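D-xylonate dehydratase (Caulobacter crescentus, PDB 5OYN) catalyses the dehydration of D-xylonate to 2-dehydro-3-deoxy-D-arabinonate in D-xylose breakdown, and of D-gluconate with similar efficiency, using a [2Fe-2S] cluster and magnesium. Local coordinates at residues 422-434 and 523-535. Residues are numbered along the deposited sequence; the frame is centred on the assembly and turned at random.
Sequences GQEGVFEARAIVF and LRTGDTIRIDLNT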
loop_
_atom_site.group_PDB
_atom_site.type_symbol
_atom_site.label_atom_id
_atom_site.label_comp_id
_atom_site.label_asym_id
_atom_site.label_seq_id
_atom_site.Cartn_x
_atom_site.Cartn_y
_atom_site.Cartn_z
ATOM N N GLY A 422 -25.510 -53.528 -29.441
ATOM C CA GLY A 422 -26.572 -53.028 -30.302
ATOM C C GLY A 422 -27.013 -51.613 -30.000
ATOM O O GLY A 422 -27.530 -50.924 -30.889
ATOM N N GLN A 423 -26.779 -51.153 -28.773
ATOM C CA GLN A 423 -27.340 -49.912 -28.249
ATOM C C GLN A 423 -26.195 -49.089 -27.606
ATOM O O GLN A 423 -25.981 -49.134 -26.390
ATOM C CB GLN A 423 -28.483 -50.262 -27.240
ATOM C CG GLN A 423 -29.905 -49.886 -27.689
ATOM C CD GLN A 423 -30.934 -49.968 -26.545
ATOM O OE1 GLN A 423 -30.565 -50.005 -25.364
ATOM N NE2 GLN A 423 -32.223 -49.964 -26.894
ATOM N N GLU A 424 -25.464 -48.316 -28.420
ATOM C CA GLU A 424 -24.349 -47.507 -27.928
ATOM C C GLU A 424 -24.764 -46.051 -27.826
ATOM O O GLU A 424 -25.469 -45.529 -28.695
ATOM C CB GLU A 424 -23.111 -47.614 -28.823
ATOM C CG GLU A 424 -22.633 -49.030 -29.075
ATOM C CD GLU A 424 -23.406 -49.724 -30.200
ATOM O OE1 GLU A 424 -24.635 -49.917 -30.056
ATOM O OE2 GLU A 424 -22.785 -50.090 -31.225
ATOM N N GLY A 425 -24.291 -45.386 -26.776
ATOM C CA GLY A 425 -24.809 -44.084 -26.433
ATOM C C GLY A 425 -26.120 -44.130 -25.690
ATOM O O GLY A 425 -26.686 -43.071 -25.379
ATOM N N VAL A 426 -26.616 -45.327 -25.400
ATOM C CA VAL A 426 -27.901 -45.538 -24.755
ATOM C C VAL A 426 -27.686 -46.551 -23.651
ATOM O O VAL A 426 -26.939 -47.522 -23.820
ATOM C CB VAL A 426 -28.965 -46.039 -25.752
ATOM C CG1 VAL A 426 -29.552 -44.914 -26.507
ATOM C CG2 VAL A 426 -28.298 -46.885 -26.736
ATOM N N PHE A 427 -28.322 -46.306 -22.517
ATOM C CA PHE A 427 -28.232 -47.186 -21.367
ATOM C C PHE A 427 -29.390 -46.815 -20.466
ATOM O O PHE A 427 -29.952 -45.718 -20.563
ATOM C CB PHE A 427 -26.881 -47.066 -20.624
ATOM C CG PHE A 427 -26.697 -45.759 -19.853
ATOM C CD1 PHE A 427 -26.285 -44.599 -20.497
ATOM C CD2 PHE A 427 -26.920 -45.701 -18.482
ATOM C CE1 PHE A 427 -26.115 -43.415 -19.797
ATOM C CE2 PHE A 427 -26.753 -44.502 -17.773
ATOM C CZ PHE A 427 -26.353 -43.366 -18.435
ATOM N N GLU A 428 -29.750 -47.752 -19.605
ATOM C CA GLU A 428 -30.787 -47.535 -18.616
ATOM C C GLU A 428 -30.190 -47.775 -17.242
ATOM O O GLU A 428 -29.362 -48.678 -17.069
ATOM C CB GLU A 428 -31.986 -48.460 -18.871
ATOM C CG GLU A 428 -32.571 -48.302 -20.279
ATOM C CD GLU A 428 -33.829 -49.133 -20.510
ATOM O OE1 GLU A 428 -33.817 -50.338 -20.162
ATOM O OE2 GLU A 428 -34.820 -48.572 -21.041
ATOM N N ALA A 429 -30.595 -46.952 -16.272
ATOM C CA ALA A 429 -30.089 -47.077 -14.913
ATOM C C ALA A 429 -31.218 -46.861 -13.914
ATOM O O ALA A 429 -32.299 -46.359 -14.247
ATOM C CB ALA A 429 -28.940 -46.101 -14.647
ATOM N N ARG A 430 -30.940 -47.243 -12.670
ATOM C CA ARG A 430 -31.906 -47.197 -11.582
ATOM C C ARG A 430 -31.643 -45.964 -10.727
ATOM O O ARG A 430 -30.546 -45.805 -10.180
ATOM C CB ARG A 430 -31.808 -48.466 -10.738
ATOM C CG ARG A 430 -32.734 -48.485 -9.544
ATOM C CD ARG A 430 -32.853 -49.881 -9.033
ATOM N NE ARG A 430 -31.700 -50.266 -8.234
ATOM C CZ ARG A 430 -31.605 -50.008 -6.934
ATOM N NH1 ARG A 430 -32.601 -49.360 -6.316
ATOM N NH2 ARG A 430 -30.522 -50.395 -6.259
ATOM N N ALA A 431 -32.651 -45.109 -10.588
ATOM C CA ALA A 431 -32.460 -43.839 -9.904
ATOM C C ALA A 431 -32.275 -44.037 -8.400
ATOM O O ALA A 431 -33.018 -44.786 -7.762
ATOM C CB ALA A 431 -33.647 -42.918 -10.177
ATOM N N ILE A 432 -31.272 -43.364 -7.837
ATOM C CA ILE A 432 -31.094 -43.221 -6.391
ATOM C C ILE A 432 -31.205 -41.730 -6.102
ATOM O O ILE A 432 -30.266 -40.970 -6.373
ATOM C CB ILE A 432 -29.754 -43.780 -5.907
ATOM C CG1 ILE A 432 -29.458 -45.122 -6.590
ATOM C CG2 ILE A 432 -29.745 -43.890 -4.386
ATOM C CD1 ILE A 432 -30.210 -46.301 -6.001
ATOM N N VAL A 433 -32.346 -41.305 -5.559
ATOM C CA VAL A 433 -32.695 -39.892 -5.445
ATOM C C VAL A 433 -32.364 -39.380 -4.050
ATOM O O VAL A 433 -32.634 -40.051 -3.042
ATOM C CB VAL A 433 -34.181 -39.672 -5.774
ATOM C CG1 VAL A 433 -34.547 -38.188 -5.692
ATOM C CG2 VAL A 433 -34.483 -40.229 -7.146
ATOM N N PHE A 434 -31.785 -38.178 -3.991
ATOM C CA PHE A 434 -31.442 -37.517 -2.741
ATOM C C PHE A 434 -32.004 -36.108 -2.742
ATOM O O PHE A 434 -32.013 -35.433 -3.778
ATOM C CB PHE A 434 -29.944 -37.463 -2.536
ATOM C CG PHE A 434 -29.286 -38.793 -2.586
ATOM C CD1 PHE A 434 -29.335 -39.644 -1.488
ATOM C CD2 PHE A 434 -28.613 -39.200 -3.722
ATOM C CE1 PHE A 434 -28.722 -40.890 -1.524
ATOM C CE2 PHE A 434 -27.994 -40.440 -3.765
ATOM C CZ PHE A 434 -28.048 -41.287 -2.662
ATOM N N LEU A 523 -39.915 -37.833 -9.446
ATOM C CA LEU A 523 -39.087 -39.026 -9.561
ATOM C C LEU A 523 -38.848 -39.645 -8.186
ATOM O O LEU A 523 -38.808 -38.956 -7.164
ATOM C CB LEU A 523 -37.765 -38.687 -10.245
ATOM C CG LEU A 523 -36.641 -39.719 -10.318
ATOM C CD1 LEU A 523 -36.719 -40.546 -11.594
ATOM C CD2 LEU A 523 -35.328 -38.983 -10.277
ATOM N N ARG A 524 -38.739 -40.970 -8.158
ATOM C CA ARG A 524 -38.562 -41.684 -6.904
ATOM C C ARG A 524 -37.510 -42.762 -7.093
ATOM O O ARG A 524 -37.356 -43.313 -8.185
ATOM C CB ARG A 524 -39.874 -42.308 -6.407
ATOM C CG ARG A 524 -41.070 -41.368 -6.424
ATOM C CD ARG A 524 -41.086 -40.453 -5.212
ATOM N NE ARG A 524 -42.263 -39.584 -5.170
ATOM C CZ ARG A 524 -42.242 -38.281 -5.444
ATOM N NH1 ARG A 524 -41.099 -37.693 -5.791
ATOM N NH2 ARG A 524 -43.362 -37.560 -5.377
ATOM N N THR A 525 -36.777 -43.043 -6.015
ATOM C CA THR A 525 -35.743 -44.070 -6.047
ATOM C C THR A 525 -36.326 -45.384 -6.561
ATOM O O THR A 525 -37.493 -45.701 -6.325
ATOM C CB THR A 525 -35.145 -44.236 -4.644
ATOM O OG1 THR A 525 -34.633 -42.973 -4.199
ATOM C CG2 THR A 525 -34.021 -45.245 -4.632
ATOM N N GLY A 526 -35.521 -46.138 -7.305
ATOM C CA GLY A 526 -35.967 -47.377 -7.891
ATOM C C GLY A 526 -36.546 -47.249 -9.286
ATOM O O GLY A 526 -36.589 -48.252 -10.019
ATOM N N ASP A 527 -36.992 -46.052 -9.677
ATOM C CA ASP A 527 -37.408 -45.813 -11.052
ATOM C C ASP A 527 -36.251 -46.085 -12.011
ATOM O O ASP A 527 -35.084 -46.193 -11.620
ATOM C CB ASP A 527 -37.898 -44.380 -11.238
ATOM C CG ASP A 527 -39.151 -44.074 -10.432
ATOM O OD1 ASP A 527 -39.587 -42.895 -10.431
ATOM O OD2 ASP A 527 -39.697 -45.009 -9.794
ATOM N N THR A 528 -36.585 -46.202 -13.287
ATOM C CA THR A 528 -35.604 -46.489 -14.320
ATOM C C THR A 528 -35.509 -45.287 -15.246
ATOM O O THR A 528 -36.532 -44.783 -15.726
ATOM C CB THR A 528 -35.961 -47.775 -15.076
ATOM O OG1 THR A 528 -35.525 -48.901 -14.302
ATOM C CG2 THR A 528 -35.288 -47.835 -16.451
ATOM N N ILE A 529 -34.281 -44.805 -15.447
ATOM C CA ILE A 529 -33.995 -43.666 -16.313
ATOM C C ILE A 529 -33.264 -44.182 -17.545
ATOM O O ILE A 529 -32.371 -45.035 -17.443
ATOM C CB ILE A 529 -33.165 -42.592 -15.580
ATOM C CG1 ILE A 529 -33.955 -42.042 -14.387
ATOM C CG2 ILE A 529 -32.775 -41.473 -16.537
ATOM C CD1 ILE A 529 -33.623 -40.607 -14.004
ATOM N N ARG A 530 -33.658 -43.675 -18.710
ATOM C CA ARG A 530 -33.119 -44.117 -19.990
ATOM C C ARG A 530 -32.448 -42.933 -20.666
ATOM O O ARG A 530 -33.112 -41.941 -21.000
ATOM C CB ARG A 530 -34.220 -44.705 -20.877
ATOM C CG ARG A 530 -33.926 -44.668 -22.372
ATOM C CD ARG A 530 -34.648 -45.779 -23.109
ATOM N NE ARG A 530 -34.340 -45.768 -24.538
ATOM C CZ ARG A 530 -33.942 -46.837 -25.237
ATOM N NH1 ARG A 530 -33.792 -48.025 -24.644
ATOM N NH2 ARG A 530 -33.688 -46.717 -26.540
ATOM N N ILE A 531 -31.135 -43.037 -20.862
ATOM C CA ILE A 531 -30.332 -41.966 -21.439
ATOM C C ILE A 531 -29.988 -42.357 -22.866
ATOM O O ILE A 531 -29.464 -43.452 -23.110
ATOM C CB ILE A 531 -29.047 -41.697 -20.620
ATOM C CG1 ILE A 531 -29.342 -41.522 -19.123
ATOM C CG2 ILE A 531 -28.305 -40.467 -21.144
ATOM C CD1 ILE A 531 -30.042 -40.226 -18.766
ATOM N N ASP A 532 -30.269 -41.459 -23.803
ATOM C CA ASP A 532 -29.914 -41.648 -25.207
ATOM C C ASP A 532 -29.085 -40.439 -25.612
ATOM O O ASP A 532 -29.635 -39.354 -25.831
ATOM C CB ASP A 532 -31.160 -41.805 -26.093
ATOM C CG ASP A 532 -30.825 -42.251 -27.533
ATOM O OD1 ASP A 532 -29.669 -42.047 -27.983
ATOM O OD2 ASP A 532 -31.718 -42.830 -28.204
ATOM N N LEU A 533 -27.768 -40.633 -25.721
ATOM C CA LEU A 533 -26.886 -39.538 -26.113
ATOM C C LEU A 533 -26.872 -39.324 -27.618
ATOM O O LEU A 533 -26.470 -38.240 -28.069
ATOM C CB LEU A 533 -25.452 -39.777 -25.609
ATOM C CG LEU A 533 -25.274 -40.042 -24.104
ATOM C CD1 LEU A 533 -23.832 -40.303 -23.757
ATOM C CD2 LEU A 533 -25.844 -38.903 -23.254
ATOM N N ASN A 534 -27.293 -40.331 -28.400
ATOM C CA ASN A 534 -27.387 -40.142 -29.843
ATOM C C ASN A 534 -28.504 -39.179 -30.190
ATOM O O ASN A 534 -28.399 -38.438 -31.175
ATOM C CB ASN A 534 -27.620 -41.470 -30.551
ATOM C CG ASN A 534 -26.604 -42.524 -30.176
ATOM O OD1 ASN A 534 -25.483 -42.531 -30.691
ATOM N ND2 ASN A 534 -26.999 -43.442 -29.293
ATOM N N THR A 535 -29.570 -39.166 -29.388
ATOM C CA THR A 535 -30.774 -38.413 -29.710
ATOM C C THR A 535 -31.022 -37.253 -28.764
ATOM O O THR A 535 -31.913 -36.437 -29.033
ATOM C CB THR A 535 -32.017 -39.340 -29.730
ATOM O OG1 THR A 535 -32.410 -39.703 -28.396
ATOM C CG2 THR A 535 -31.741 -40.605 -30.548
#
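An antiparallel strand pair in the mixed sheet of the C-terminal region joins Phe427 and Ala429 to Ile531 and Ile529, each pair linked by two backbone hydrogen bonds. Glu428 with Arg530 between them, and Val426 with Asp532 and Arg430 with Thr528 beyond them, form the non-hydrogen-bonded pairs. The pairing continues beyond the start of strand 528-532 into the type II beta turn Arg524-Asp527 that precedes it, through hydrogen bonds from Ala431 N to Asp527 O and Gly526 N to Ala431 O. Gly526 suits the turn because its backbone angles would press a side chain against the preceding carbonyl. Thr525, inside the turn, extends the pairing with its side chain: OG1, set beside its own backbone N (chi1 -57°), accepts a hydrogen bond from Val433 N at 3.1 Å. Replacing Thr525 by a valine would probably leave Val433 N without this acceptor and weaken the tie between turn and strand. At the other end Leu533 N bonds to Gly425 O at 2.7 Å, and Asn534 ND2 gives a nearly straight bond (172°) to Glu424 O, in the plane of both groups. A side chain on Gly425 would collide with that amide and with the preceding carbonyl.

Apolar Phe427, Ala429, Ile529 and Ile531 are buried on one face, with Phe427 CE1 3.5 Å from Ile531 CB; Val433 CG2 meets Leu523 CD2 at the same distance. On the more polar face Arg530 presents its guanidinium edge to Glu428, whose carboxylate is turned 85° to it; the salt bridge, OE2 to NH1, is long at 3.8 Å.

Strand 426-434 also pairs in parallel with strand 455-460, and strand 528-532 lies between strand 426-434 and strand 537-540, whose Cys538 touches Ile529 and Ile531. Asp527 is salt-bridged to Arg550 of helix 544-551, and Tyr417 of helix 411-417 meets the Phe427 ring.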